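Local coordinates for protein transcription termination factor FttA (Pyrococcus horikoshii, PDB 3AF6) that probably terminates archaeal transcription through zinc-dependent endonucleolytic cleavage of nascent RNA at the polymerase exit channel, followed by 5'-3' degradation of the released RNA, at residues A[146-151]-A[468-473]; A[197-202]-A[228-233]; A[247-252]-A[272-277]; A[426-431]-A[546-551]. All coordinates share one frame; numbering follows the deposited sequence.

Contact 1 (A[146-151]-A[468-473]); sequences PPLQSQ and IHTAYP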
loop_
_atom_site.group_PDB
_atom_site.type_symbol
_atom_site.label_atom_id
_atom_site.label_comp_id
_atom_site.label_asym_id
_atom_site.label_seq_id
_atom_site.Cartn_x
_atom_site.Cartn_y
_atom_site.Cartn_z
ATOM N N PRO A 146 8.736 -10.784 14.304
ATOM C CA PRO A 146 7.318 -10.435 14.422
ATOM C C PRO A 146 6.458 -11.579 14.958
ATOM O O PRO A 146 6.760 -12.753 14.744
ATOM C CB PRO A 146 6.944 -10.026 12.996
ATOM C CG PRO A 146 7.849 -10.861 12.158
ATOM C CD PRO A 146 9.166 -10.749 12.895
ATOM N N PRO A 147 5.374 -11.242 15.667
ATOM C CA PRO A 147 4.455 -12.223 16.248
ATOM C C PRO A 147 3.845 -13.178 15.233
ATOM O O PRO A 147 3.542 -14.329 15.551
ATOM C CB PRO A 147 3.403 -11.349 16.926
ATOM C CG PRO A 147 3.420 -10.101 16.114
ATOM C CD PRO A 147 4.887 -9.873 15.908
ATOM N N LEU A 148 3.667 -12.696 14.010
ATOM C CA LEU A 148 3.082 -13.503 12.952
ATOM C C LEU A 148 4.066 -13.655 11.815
ATOM O O LEU A 148 4.838 -12.742 11.525
ATOM C CB LEU A 148 1.810 -12.839 12.434
ATOM C CG LEU A 148 0.737 -12.585 13.490
ATOM C CD1 LEU A 148 -0.341 -11.672 12.934
ATOM C CD2 LEU A 148 0.154 -13.913 13.935
ATOM N N GLN A 149 4.043 -14.817 11.177
ATOM C CA GLN A 149 4.920 -15.078 10.051
ATOM C C GLN A 149 4.095 -14.890 8.783
ATOM O O GLN A 149 2.929 -15.293 8.729
ATOM C CB GLN A 149 5.476 -16.496 10.141
ATOM C CG GLN A 149 4.414 -17.572 10.307
ATOM C CD GLN A 149 5.008 -18.934 10.643
ATOM O OE1 GLN A 149 5.508 -19.152 11.750
ATOM N NE2 GLN A 149 4.964 -19.854 9.684
ATOM N N SER A 150 4.702 -14.263 7.778
ATOM C CA SER A 150 4.036 -13.978 6.510
ATOM C C SER A 150 4.645 -14.672 5.301
ATOM O O SER A 150 5.808 -14.444 4.964
ATOM C CB SER A 150 4.034 -12.463 6.258
ATOM O OG SER A 150 3.837 -12.156 4.884
ATOM N N GLN A 151 3.852 -15.510 4.642
ATOM C CA GLN A 151 4.320 -16.200 3.447
ATOM C C GLN A 151 4.769 -15.129 2.466
ATOM O O GLN A 151 5.820 -15.241 1.828
ATOM C CB GLN A 151 3.185 -17.020 2.813
ATOM C CG GLN A 151 2.955 -18.404 3.422
ATOM C CD GLN A 151 1.501 -18.651 3.843
ATOM O OE1 GLN A 151 1.096 -18.317 4.967
ATOM N NE2 GLN A 151 0.712 -19.232 2.940
ATOM N N ILE A 468 1.181 -9.195 8.002
ATOM C CA ILE A 468 1.956 -8.096 7.452
ATOM C C ILE A 468 1.873 -6.855 8.340
ATOM O O ILE A 468 2.856 -6.126 8.497
ATOM C CB ILE A 468 1.493 -7.812 6.010
ATOM C CG1 ILE A 468 1.755 -9.076 5.172
ATOM C CG2 ILE A 468 2.208 -6.602 5.440
ATOM C CD1 ILE A 468 1.335 -9.015 3.710
ATOM N N HIS A 469 0.709 -6.623 8.930
ATOM C CA HIS A 469 0.544 -5.484 9.817
ATOM C C HIS A 469 1.564 -5.560 10.959
ATOM O O HIS A 469 2.294 -4.602 11.225
ATOM C CB HIS A 469 -0.876 -5.458 10.402
ATOM C CG HIS A 469 -1.905 -4.898 9.467
ATOM N ND1 HIS A 469 -2.245 -5.506 8.277
ATOM C CD2 HIS A 469 -2.649 -3.767 9.537
ATOM C CE1 HIS A 469 -3.150 -4.772 7.653
ATOM N NE2 HIS A 469 -3.412 -3.711 8.396
ATOM N N THR A 470 1.614 -6.717 11.618
ATOM C CA THR A 470 2.516 -6.917 12.744
ATOM C C THR A 470 3.994 -6.860 12.385
ATOM O O THR A 470 4.836 -6.823 13.276
ATOM C CB THR A 470 2.240 -8.249 13.460
ATOM O OG1 THR A 470 2.672 -9.337 12.635
ATOM C CG2 THR A 470 0.746 -8.389 13.758
ATOM N N ALA A 471 4.310 -6.839 11.094
ATOM C CA ALA A 471 5.700 -6.758 10.653
ATOM C C ALA A 471 6.081 -5.295 10.452
ATOM O O ALA A 471 7.261 -4.967 10.278
ATOM C CB ALA A 471 5.889 -7.519 9.352
ATOM N N TYR A 472 5.078 -4.418 10.482
ATOM C CA TYR A 472 5.310 -2.987 10.292
ATOM C C TYR A 472 4.716 -2.090 11.384
ATOM O O TYR A 472 3.875 -1.231 11.108
ATOM C CB TYR A 472 4.751 -2.565 8.940
ATOM C CG TYR A 472 5.553 -3.069 7.775
ATOM C CD1 TYR A 472 6.773 -2.482 7.440
ATOM C CD2 TYR A 472 5.076 -4.120 6.987
ATOM C CE1 TYR A 472 7.496 -2.921 6.344
ATOM C CE2 TYR A 472 5.794 -4.574 5.889
ATOM C CZ TYR A 472 6.999 -3.969 5.573
ATOM O OH TYR A 472 7.690 -4.416 4.483
ATOM N N PRO A 473 5.161 -2.266 12.639
ATOM C CA PRO A 473 4.634 -1.442 13.737
ATOM C C PRO A 473 4.780 0.053 13.497
ATOM O O PRO A 473 3.885 0.823 13.823
ATOM C CB PRO A 473 5.436 -1.917 14.947
ATOM C CG PRO A 473 6.744 -2.366 14.327
ATOM C CD PRO A 473 6.264 -3.121 13.107
#
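With chi1 at 72°, Thr470 holds OG1 between its own backbone N and carbonyl carbon and lays CG2 beside the N, which presents the whole beta-branched end to Pro147 and Leu148. Leu148 answers with chi1 -57°: its CG lies opposite the carbonyl carbon, which brings CD1 alongside Thr470. The two branches of Thr470 then have different tasks. CG2 meets Leu148 CD1 at 3.6 Å, the two side chains crossing at about a right angle. OG1 has the CB of Leu148 at 3.6 Å, but its hydrogen bond goes to Ala467 O in the preceding turn of helix 462-471, so the hydroxyl bonds within its own helix while carbons of Pro147 and Leu148 lie against it. Pro147 slides past Thr470 in the opposite direction, and its CG lies 3.4 Å from Thr470 CB. On the neighbouring side Pro146 sets CB 3.8 Å from Thr470 O and close to the CA of Ala471.

Further along, Ser150 OG rests 3.7 Å from Ile468 CG1, a plain van der Waals touch, since the polar bonds of OG go to Ile153 N and Glu464 OE2. Ser150 thereby acts as N-cap of helix 151-161 and ties the start of that helix to helix 462-471. No hydrogen bond links the two segments directly. A proline-rich loop laid across the last turn of a helix thus joins the region assigned to the archaeal CPSF KH domains, through the loop leading into helix 151-161, to the probable beta-CASP domain.

Contact 2 (A[197-202]-A[228-233]); sequences FREVGR and PYKAFP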
loop_
_atom_site.group_PDB
_atom_site.type_symbol
_atom_site.label_atom_id
_atom_site.label_comp_id
_atom_site.label_asym_id
_atom_site.label_seq_id
_atom_site.Cartn_x
_atom_site.Cartn_y
_atom_site.Cartn_z
ATOM N N PHE A 197 -11.435 9.507 -12.387
ATOM C CA PHE A 197 -11.904 10.888 -12.377
ATOM C C PHE A 197 -13.407 10.752 -12.547
ATOM O O PHE A 197 -13.864 10.001 -13.406
ATOM C CB PHE A 197 -11.292 11.689 -13.533
ATOM C CG PHE A 197 -9.910 12.226 -13.244
ATOM C CD1 PHE A 197 -9.025 11.523 -12.425
ATOM C CD2 PHE A 197 -9.492 13.434 -13.802
ATOM C CE1 PHE A 197 -7.737 12.017 -12.161
ATOM C CE2 PHE A 197 -8.203 13.943 -13.549
ATOM C CZ PHE A 197 -7.322 13.231 -12.725
ATOM N N ARG A 198 -14.172 11.447 -11.710
ATOM C CA ARG A 198 -15.634 11.387 -11.756
ATOM C C ARG A 198 -16.179 9.964 -11.620
ATOM O O ARG A 198 -17.284 9.662 -12.062
ATOM C CB ARG A 198 -16.170 12.026 -13.043
ATOM C CG ARG A 198 -16.373 13.535 -12.949
ATOM C CD ARG A 198 -17.064 14.089 -14.197
ATOM N NE ARG A 198 -17.001 15.547 -14.267
ATOM C CZ ARG A 198 -17.862 16.372 -13.674
ATOM N NH1 ARG A 198 -18.877 15.882 -12.964
ATOM N NH2 ARG A 198 -17.694 17.689 -13.776
ATOM N N GLU A 199 -15.395 9.097 -10.990
ATOM C CA GLU A 199 -15.799 7.716 -10.790
ATOM C C GLU A 199 -14.949 7.125 -9.664
ATOM O O GLU A 199 -13.918 7.678 -9.303
ATOM C CB GLU A 199 -15.594 6.913 -12.088
ATOM C CG GLU A 199 -14.224 6.228 -12.217
ATOM C CD GLU A 199 -13.879 5.776 -13.641
ATOM O OE1 GLU A 199 -14.744 5.219 -14.349
ATOM O OE2 GLU A 199 -12.716 5.965 -14.049
ATOM N N VAL A 200 -15.408 6.021 -9.089
ATOM C CA VAL A 200 -14.653 5.326 -8.054
ATOM C C VAL A 200 -14.025 4.166 -8.826
ATOM O O VAL A 200 -14.669 3.577 -9.698
ATOM C CB VAL A 200 -15.589 4.753 -6.962
ATOM C CG1 VAL A 200 -14.843 3.742 -6.120
ATOM C CG2 VAL A 200 -16.120 5.874 -6.075
ATOM N N GLY A 201 -12.770 3.839 -8.560
ATOM C CA GLY A 201 -12.201 2.721 -9.295
ATOM C C GLY A 201 -11.232 3.038 -10.419
ATOM O O GLY A 201 -11.274 4.108 -11.028
ATOM N N ARG A 202 -10.359 2.067 -10.682
ATOM C CA ARG A 202 -9.324 2.150 -11.703
ATOM C C ARG A 202 -8.552 3.471 -11.708
ATOM O O ARG A 202 -8.211 3.986 -12.777
ATOM C CB ARG A 202 -9.905 1.864 -13.099
ATOM C CG ARG A 202 -10.934 2.870 -13.591
ATOM C CD ARG A 202 -11.228 2.688 -15.058
ATOM N NE ARG A 202 -12.341 3.535 -15.465
ATOM C CZ ARG A 202 -12.828 3.598 -16.703
ATOM N NH1 ARG A 202 -12.297 2.857 -17.665
ATOM N NH2 ARG A 202 -13.848 4.401 -16.975
ATOM N N PRO A 228 -13.998 -4.627 -20.018
ATOM C CA PRO A 228 -12.677 -3.990 -19.965
ATOM C C PRO A 228 -12.605 -2.501 -20.325
ATOM O O PRO A 228 -11.652 -1.821 -19.948
ATOM C CB PRO A 228 -11.819 -4.874 -20.887
ATOM C CG PRO A 228 -12.804 -5.575 -21.758
ATOM C CD PRO A 228 -13.937 -5.870 -20.803
ATOM N N TYR A 229 -13.594 -1.977 -21.038
ATOM C CA TYR A 229 -13.547 -0.556 -21.362
ATOM C C TYR A 229 -13.970 0.274 -20.129
ATOM O O TYR A 229 -13.681 1.471 -20.025
ATOM C CB TYR A 229 -14.431 -0.243 -22.583
ATOM C CG TYR A 229 -14.492 1.235 -22.909
ATOM C CD1 TYR A 229 -13.356 1.932 -23.341
ATOM C CD2 TYR A 229 -15.662 1.967 -22.668
ATOM C CE1 TYR A 229 -13.383 3.331 -23.504
ATOM C CE2 TYR A 229 -15.701 3.354 -22.826
ATOM C CZ TYR A 229 -14.563 4.030 -23.235
ATOM O OH TYR A 229 -14.604 5.407 -23.296
ATOM N N LYS A 230 -14.641 -0.372 -19.186
ATOM C CA LYS A 230 -15.069 0.300 -17.968
ATOM C C LYS A 230 -14.204 -0.157 -16.793
ATOM O O LYS A 230 -14.152 0.507 -15.758
ATOM C CB LYS A 230 -16.535 -0.017 -17.675
ATOM C CG LYS A 230 -17.498 1.141 -17.885
ATOM C CD LYS A 230 -17.229 2.279 -16.896
ATOM C CE LYS A 230 -18.186 3.445 -17.116
ATOM N NZ LYS A 230 -17.820 4.663 -16.324
ATOM N N ALA A 231 -13.507 -1.275 -16.974
ATOM C CA ALA A 231 -12.674 -1.847 -15.924
ATOM C C ALA A 231 -11.217 -1.425 -15.903
ATOM O O ALA A 231 -10.561 -1.518 -14.859
ATOM C CB ALA A 231 -12.740 -3.371 -15.991
ATOM N N PHE A 232 -10.693 -0.985 -17.043
ATOM C CA PHE A 232 -9.292 -0.594 -17.100
ATOM C C PHE A 232 -9.063 0.877 -17.327
ATOM O O PHE A 232 -9.929 1.584 -17.835
ATOM C CB PHE A 232 -8.548 -1.299 -18.243
ATOM C CG PHE A 232 -8.696 -2.784 -18.266
ATOM C CD1 PHE A 232 -9.055 -3.491 -17.124
ATOM C CD2 PHE A 232 -8.428 -3.485 -19.443
ATOM C CE1 PHE A 232 -9.143 -4.865 -17.147
ATOM C CE2 PHE A 232 -8.510 -4.864 -19.482
ATOM C CZ PHE A 232 -8.870 -5.562 -18.331
ATOM N N PRO A 233 -7.879 1.358 -16.944
ATOM C CA PRO A 233 -7.519 2.762 -17.137
ATOM C C PRO A 233 -7.479 2.926 -18.665
ATOM O O PRO A 233 -7.281 1.953 -19.391
ATOM C CB PRO A 233 -6.125 2.842 -16.527
ATOM C CG PRO A 233 -6.214 1.884 -15.410
ATOM C CD PRO A 233 -6.940 0.700 -16.023
#
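Arg202 leaves its loop for the end of the short helix 228-231, where the carbonyls of Tyr229, in the helix, and Phe232, just past it, receive NH1. CB lies 3.9 Å from Ala231 O. From CG to NE the chain is extended, and CD passes Phe232 O. NE turns to Glu199 OE2 at 2.8 Å, from above the carboxylate plane. CZ has Lys230 O over one face of the guanidinium. NH1 carries both bonds across the contact: a short one of 2.7 Å to Phe232 O, close to the guanidinium plane, and a more bent one of 3.1 Å to Tyr229 O. NH2 meets Glu199 OE1 at 2.9 Å on its syn lone pair, completing a side-on grip, and salt-bridges a bound sulfate, probably from the crystallisation liquor.

Glu199 is positioned by Gly196 N and Asn644 ND2 at OE2, and its OE1 makes a long salt bridge of 3.7 Å with Lys230 NZ. Two carbonyls and a carboxylate limit the rotation of the guanidinium. The side chain of Arg202 lies about 6 Å from that of the zinc ligand Asp260, so Arg202 and Lys230, tempered by Glu199, probably favour anions beside the metal site.

Contact 3 (A[247-252]-A[272-277]); sequences GLLDAI and NLFDGP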
loop_
_atom_site.group_PDB
_atom_site.type_symbol
_atom_site.label_atom_id
_atom_site.label_comp_id
_atom_site.label_asym_id
_atom_site.label_seq_id
_atom_site.Cartn_x
_atom_site.Cartn_y
_atom_site.Cartn_z
ATOM N N GLY A 247 8.636 4.145 -24.361
ATOM C CA GLY A 247 9.380 3.853 -23.149
ATOM C C GLY A 247 9.771 5.117 -22.403
ATOM O O GLY A 247 10.899 5.236 -21.929
ATOM N N LEU A 248 8.842 6.063 -22.297
ATOM C CA LEU A 248 9.111 7.327 -21.609
ATOM C C LEU A 248 8.564 7.448 -20.179
ATOM O O LEU A 248 8.660 8.509 -19.572
ATOM C CB LEU A 248 8.575 8.492 -22.436
ATOM C CG LEU A 248 9.241 8.694 -23.796
ATOM C CD1 LEU A 248 8.549 9.837 -24.537
ATOM C CD2 LEU A 248 10.723 8.985 -23.599
ATOM N N LEU A 249 8.006 6.374 -19.636
ATOM C CA LEU A 249 7.463 6.420 -18.287
ATOM C C LEU A 249 8.579 6.326 -17.251
ATOM O O LEU A 249 9.142 5.255 -17.022
ATOM C CB LEU A 249 6.459 5.286 -18.080
ATOM C CG LEU A 249 5.645 5.382 -16.787
ATOM C CD1 LEU A 249 4.841 6.666 -16.784
ATOM C CD2 LEU A 249 4.717 4.180 -16.658
ATOM N N ASP A 250 8.895 7.460 -16.632
ATOM C CA ASP A 250 9.946 7.541 -15.621
ATOM C C ASP A 250 9.627 6.704 -14.401
ATOM O O ASP A 250 10.505 6.073 -13.827
ATOM C CB ASP A 250 10.137 8.986 -15.161
ATOM C CG ASP A 250 10.732 9.872 -16.231
ATOM O OD1 ASP A 250 11.960 9.796 -16.455
ATOM O OD2 ASP A 250 9.970 10.650 -16.847
ATOM N N ALA A 251 8.364 6.703 -13.997
ATOM C CA ALA A 251 7.995 5.960 -12.810
ATOM C C ALA A 251 6.510 5.842 -12.556
ATOM O O ALA A 251 5.706 6.607 -13.082
ATOM C CB ALA A 251 8.650 6.605 -11.599
ATOM N N ILE A 252 6.165 4.860 -11.729
ATOM C CA ILE A 252 4.791 4.633 -11.304
ATOM C C ILE A 252 4.822 4.760 -9.772
ATOM O O ILE A 252 5.768 4.323 -9.128
ATOM C CB ILE A 252 4.289 3.225 -11.693
ATOM C CG1 ILE A 252 4.266 3.080 -13.220
ATOM C CG2 ILE A 252 2.893 3.005 -11.131
ATOM C CD1 ILE A 252 3.841 1.697 -13.730
ATOM N N ASN A 272 4.839 -6.528 -21.413
ATOM C CA ASN A 272 6.079 -5.787 -21.622
ATOM C C ASN A 272 5.863 -4.318 -21.989
ATOM O O ASN A 272 6.548 -3.780 -22.861
ATOM C CB ASN A 272 6.915 -6.443 -22.713
ATOM C CG ASN A 272 7.656 -7.650 -22.215
ATOM O OD1 ASN A 272 7.046 -8.632 -21.793
ATOM N ND2 ASN A 272 8.987 -7.587 -22.254
ATOM N N LEU A 273 4.925 -3.667 -21.316
ATOM C CA LEU A 273 4.649 -2.274 -21.601
ATOM C C LEU A 273 5.475 -1.336 -20.741
ATOM O O LEU A 273 5.443 -0.125 -20.945
ATOM C CB LEU A 273 3.162 -1.975 -21.385
ATOM C CG LEU A 273 2.183 -2.769 -22.258
ATOM C CD1 LEU A 273 0.752 -2.387 -21.898
ATOM C CD2 LEU A 273 2.463 -2.498 -23.731
ATOM N N PHE A 274 6.239 -1.885 -19.801
ATOM C CA PHE A 274 7.009 -1.039 -18.905
ATOM C C PHE A 274 7.999 -1.830 -18.064
ATOM O O PHE A 274 7.728 -2.968 -17.672
ATOM C CB PHE A 274 6.021 -0.317 -17.988
ATOM C CG PHE A 274 6.645 0.386 -16.812
ATOM C CD1 PHE A 274 7.319 1.594 -16.975
ATOM C CD2 PHE A 274 6.483 -0.122 -15.524
ATOM C CE1 PHE A 274 7.816 2.293 -15.869
ATOM C CE2 PHE A 274 6.975 0.565 -14.409
ATOM C CZ PHE A 274 7.641 1.776 -14.582
ATOM N N ASP A 275 9.166 -1.248 -17.813
ATOM C CA ASP A 275 10.126 -1.904 -16.944
ATOM C C ASP A 275 10.959 -0.866 -16.201
ATOM O O ASP A 275 12.171 -0.987 -16.060
ATOM C CB ASP A 275 11.007 -2.902 -17.708
ATOM C CG ASP A 275 12.099 -2.245 -18.497
ATOM O OD1 ASP A 275 13.167 -2.882 -18.633
ATOM O OD2 ASP A 275 11.894 -1.115 -18.986
ATOM N N GLY A 276 10.270 0.168 -15.733
ATOM C CA GLY A 276 10.909 1.224 -14.970
ATOM C C GLY A 276 10.608 0.969 -13.504
ATOM O O GLY A 276 10.102 -0.101 -13.158
ATOM N N PRO A 277 10.883 1.929 -12.616
ATOM C CA PRO A 277 10.639 1.784 -11.174
ATOM C C PRO A 277 9.220 2.042 -10.669
ATOM O O PRO A 277 8.490 2.872 -11.212
ATOM C CB PRO A 277 11.614 2.787 -10.579
ATOM C CG PRO A 277 11.511 3.919 -11.568
ATOM C CD PRO A 277 11.595 3.189 -12.896
#
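The ring of Phe274 fills the apolar centre of this contact, between Leu249 and Ile252, where the parallel neighbours 251-253 and 278-280 of the metallo-beta-lactamase fold begin to pair. The two strands are successive members of one sheet, joined by a beta-alpha-beta crossover through the helices 259-262 and 267-270. Phe274 has its CG anti to the backbone N (chi1 168°), which swings the ring inward from the loop. Leu249 CD2 lies over one face, 4.0 Å from the ring centroid, in a CH-pi contact, and the leucine crosses the phenylalanine at about a right angle. From the same side, but obliquely, Ile252 brings its CD1 to 3.4 Å from Phe274 CE2. Over the centre of the opposite face sits the backbone N of Gly276, so the turn of 272-277 folds back on its own aromatic ring. Phe269 of helix 267-270 also packs against Phe274.

Outward from the ring, Pro277 places CG 3.9 Å from Ala251 CB, and its CD lies beside the carbonyl of Asp250. The side chain of Asp250 leaves away from the 272-277 segment: OD1 forms a salt bridge with Arg180, and OD2 accepts from Phe213 N on the neighbouring strand 213-216. At the polar edge the backbones meet. Ala251 CA makes a CH···O contact of 3.5 Å with Pro277 O. The same oxygen accepts the N-H of Ile252 at 3.1 Å, in a bond straight at the hydrogen (164°), with the nitrogen almost in line with the carbonyl of Pro277.

Contact 4 (A[426-431]-A[546-551]); sequences VLIPAM and IFVSYQ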
loop_
_atom_site.group_PDB
_atom_site.type_symbol
_atom_site.label_atom_id
_atom_site.label_comp_id
_atom_site.label_asym_id
_atom_site.label_seq_id
_atom_site.Cartn_x
_atom_site.Cartn_y
_atom_site.Cartn_z
ATOM N N VAL A 426 -23.183 -13.973 11.912
ATOM C CA VAL A 426 -23.020 -12.638 11.383
ATOM C C VAL A 426 -21.921 -12.641 10.345
ATOM O O VAL A 426 -20.772 -12.987 10.637
ATOM C CB VAL A 426 -22.655 -11.640 12.473
ATOM C CG1 VAL A 426 -22.587 -10.235 11.878
ATOM C CG2 VAL A 426 -23.674 -11.705 13.590
ATOM N N LEU A 427 -22.286 -12.271 9.125
ATOM C CA LEU A 427 -21.322 -12.222 8.037
ATOM C C LEU A 427 -20.845 -10.798 7.829
ATOM O O LEU A 427 -21.644 -9.885 7.582
ATOM C CB LEU A 427 -21.939 -12.745 6.733
ATOM C CG LEU A 427 -21.016 -12.583 5.520
ATOM C CD1 LEU A 427 -19.749 -13.398 5.738
ATOM C CD2 LEU A 427 -21.737 -13.007 4.257
ATOM N N ILE A 428 -19.537 -10.610 7.935
ATOM C CA ILE A 428 -18.960 -9.289 7.742
ATOM C C ILE A 428 -17.982 -9.319 6.578
ATOM O O ILE A 428 -16.824 -9.727 6.721
ATOM C CB ILE A 428 -18.238 -8.777 9.028
ATOM C CG1 ILE A 428 -19.259 -8.587 10.160
ATOM C CG2 ILE A 428 -17.539 -7.449 8.751
ATOM C CD1 ILE A 428 -18.655 -8.088 11.463
ATOM N N PRO A 429 -18.447 -8.906 5.395
ATOM C CA PRO A 429 -17.550 -8.905 4.239
ATOM C C PRO A 429 -16.596 -7.726 4.356
ATOM O O PRO A 429 -17.003 -6.644 4.782
ATOM C CB PRO A 429 -18.509 -8.788 3.058
ATOM C CG PRO A 429 -19.620 -7.988 3.619
ATOM C CD PRO A 429 -19.821 -8.562 5.002
ATOM N N ALA A 430 -15.332 -7.951 4.004
ATOM C CA ALA A 430 -14.308 -6.909 4.065
ATOM C C ALA A 430 -13.053 -7.346 3.310
ATOM O O ALA A 430 -12.718 -8.536 3.282
ATOM C CB ALA A 430 -13.961 -6.597 5.521
ATOM N N MET A 431 -12.362 -6.395 2.686
ATOM C CA MET A 431 -11.145 -6.744 1.960
ATOM C C MET A 431 -10.099 -7.217 2.975
ATOM O O MET A 431 -10.054 -6.734 4.116
ATOM C CB MET A 431 -10.598 -5.539 1.153
ATOM C CG MET A 431 -11.436 -5.103 -0.055
ATOM S SD MET A 431 -11.853 -6.477 -1.195
ATOM C CE MET A 431 -10.451 -6.454 -2.433
ATOM N N ILE A 546 -23.516 -7.548 7.562
ATOM C CA ILE A 546 -23.210 -6.161 7.891
ATOM C C ILE A 546 -22.168 -5.565 6.945
ATOM O O ILE A 546 -21.031 -6.033 6.882
ATOM C CB ILE A 546 -22.660 -6.051 9.342
ATOM C CG1 ILE A 546 -23.676 -6.609 10.340
ATOM C CG2 ILE A 546 -22.351 -4.604 9.674
ATOM C CD1 ILE A 546 -23.141 -6.698 11.753
ATOM N N PHE A 547 -22.549 -4.533 6.209
ATOM C CA PHE A 547 -21.601 -3.885 5.308
ATOM C C PHE A 547 -20.899 -2.800 6.111
ATOM O O PHE A 547 -21.551 -1.970 6.752
ATOM C CB PHE A 547 -22.325 -3.287 4.090
ATOM C CG PHE A 547 -22.906 -4.328 3.173
ATOM C CD1 PHE A 547 -22.070 -5.146 2.412
ATOM C CD2 PHE A 547 -24.280 -4.547 3.125
ATOM C CE1 PHE A 547 -22.593 -6.173 1.622
ATOM C CE2 PHE A 547 -24.809 -5.568 2.340
ATOM C CZ PHE A 547 -23.961 -6.383 1.588
ATOM N N VAL A 548 -19.569 -2.831 6.095
ATOM C CA VAL A 548 -18.765 -1.868 6.833
ATOM C C VAL A 548 -17.815 -1.148 5.892
ATOM O O VAL A 548 -16.790 -0.605 6.306
ATOM C CB VAL A 548 -17.939 -2.564 7.932
ATOM C CG1 VAL A 548 -18.861 -3.270 8.911
ATOM C CG2 VAL A 548 -16.969 -3.548 7.297
ATOM N N SER A 549 -18.156 -1.163 4.612
ATOM C CA SER A 549 -17.341 -0.500 3.615
ATOM C C SER A 549 -18.205 -0.025 2.463
ATOM O O SER A 549 -19.339 -0.481 2.280
ATOM C CB SER A 549 -16.252 -1.440 3.094
ATOM O OG SER A 549 -16.813 -2.571 2.458
ATOM N N TYR A 550 -17.654 0.911 1.702
ATOM C CA TYR A 550 -18.324 1.475 0.546
ATOM C C TYR A 550 -18.620 0.360 -0.441
ATOM O O TYR A 550 -17.719 -0.398 -0.807
ATOM C CB TYR A 550 -17.412 2.503 -0.131
ATOM C CG TYR A 550 -18.047 3.222 -1.300
ATOM C CD1 TYR A 550 -19.119 4.092 -1.100
ATOM C CD2 TYR A 550 -17.565 3.051 -2.600
ATOM C CE1 TYR A 550 -19.693 4.783 -2.163
ATOM C CE2 TYR A 550 -18.139 3.740 -3.677
ATOM C CZ TYR A 550 -19.201 4.606 -3.446
ATOM O OH TYR A 550 -19.773 5.311 -4.484
ATOM N N GLN A 551 -19.877 0.251 -0.856
ATOM C CA GLN A 551 -20.251 -0.755 -1.841
ATOM C C GLN A 551 -20.322 -0.017 -3.184
ATOM O O GLN A 551 -21.168 0.858 -3.382
ATOM C CB GLN A 551 -21.607 -1.379 -1.493
ATOM C CG GLN A 551 -21.664 -2.106 -0.143
ATOM C CD GLN A 551 -20.600 -3.188 0.006
ATOM O OE1 GLN A 551 -19.608 -3.006 0.720
ATOM N NE2 GLN A 551 -20.798 -4.317 -0.673
HETATM O O HOH W 1 -18.521 -4.540 4.412
#
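A single water bridges Pro429 and Val548, giving a hydrogen to Pro429 O (2.6 Å) and accepting one from Val548 N (2.6 Å); Ser549 OG stands 3.3 Å from it as a third partner. It lies where strands 425-429 and 544-547, neighbours in the parallel six-stranded sheet of the probable beta-CASP domain, begin to part. Before this point they are joined directly, Ile546 N donating to Leu427 O at 3.0 Å in a nearly linear bond (165°). Pro429 has no N-H to offer Ile546 O; its CD takes the place beside that oxygen at 3.4 Å. The water thus carries the connection on beyond the last direct bond.

On one side of the sheet the pyrrolidine of Pro429 crosses Phe547 at about a right angle, with CG 3.9 Å from Phe547 CD1. On the other, Ile428 CG2 approaches Val548 CG2 at 4.2 Å, and Leu412 of helix 405-420 covers both Ile428 and Ile546. Val426 completes this layer: with chi1 at -176° its CG1 stands anti to the backbone N and reaches Ile546 CD1 at 3.6 Å.

Contacts 2 and 4 are the pair that touch: Val200 CG2 of the 197-202 loop packs 3.8 Å from Tyr550 CE2, which probably brings together the metallo-beta-lactamase and beta-CASP regions. The side chain of Arg202 in contact 2 lies about 9 Å from a zinc ion, while the side chain of Val548 in contact 4 is about 13 Å from a zinc ion. In contact 3 the side chain of Ile252 is about 10 Å from that of the zinc ligand His261. Contact 1, whose centre is about 24 Å from that of contact 4, alternates with it along the chain. Contacts 1 and 3, with centres about 31 Å apart, lie on opposite sides of the molecular centre.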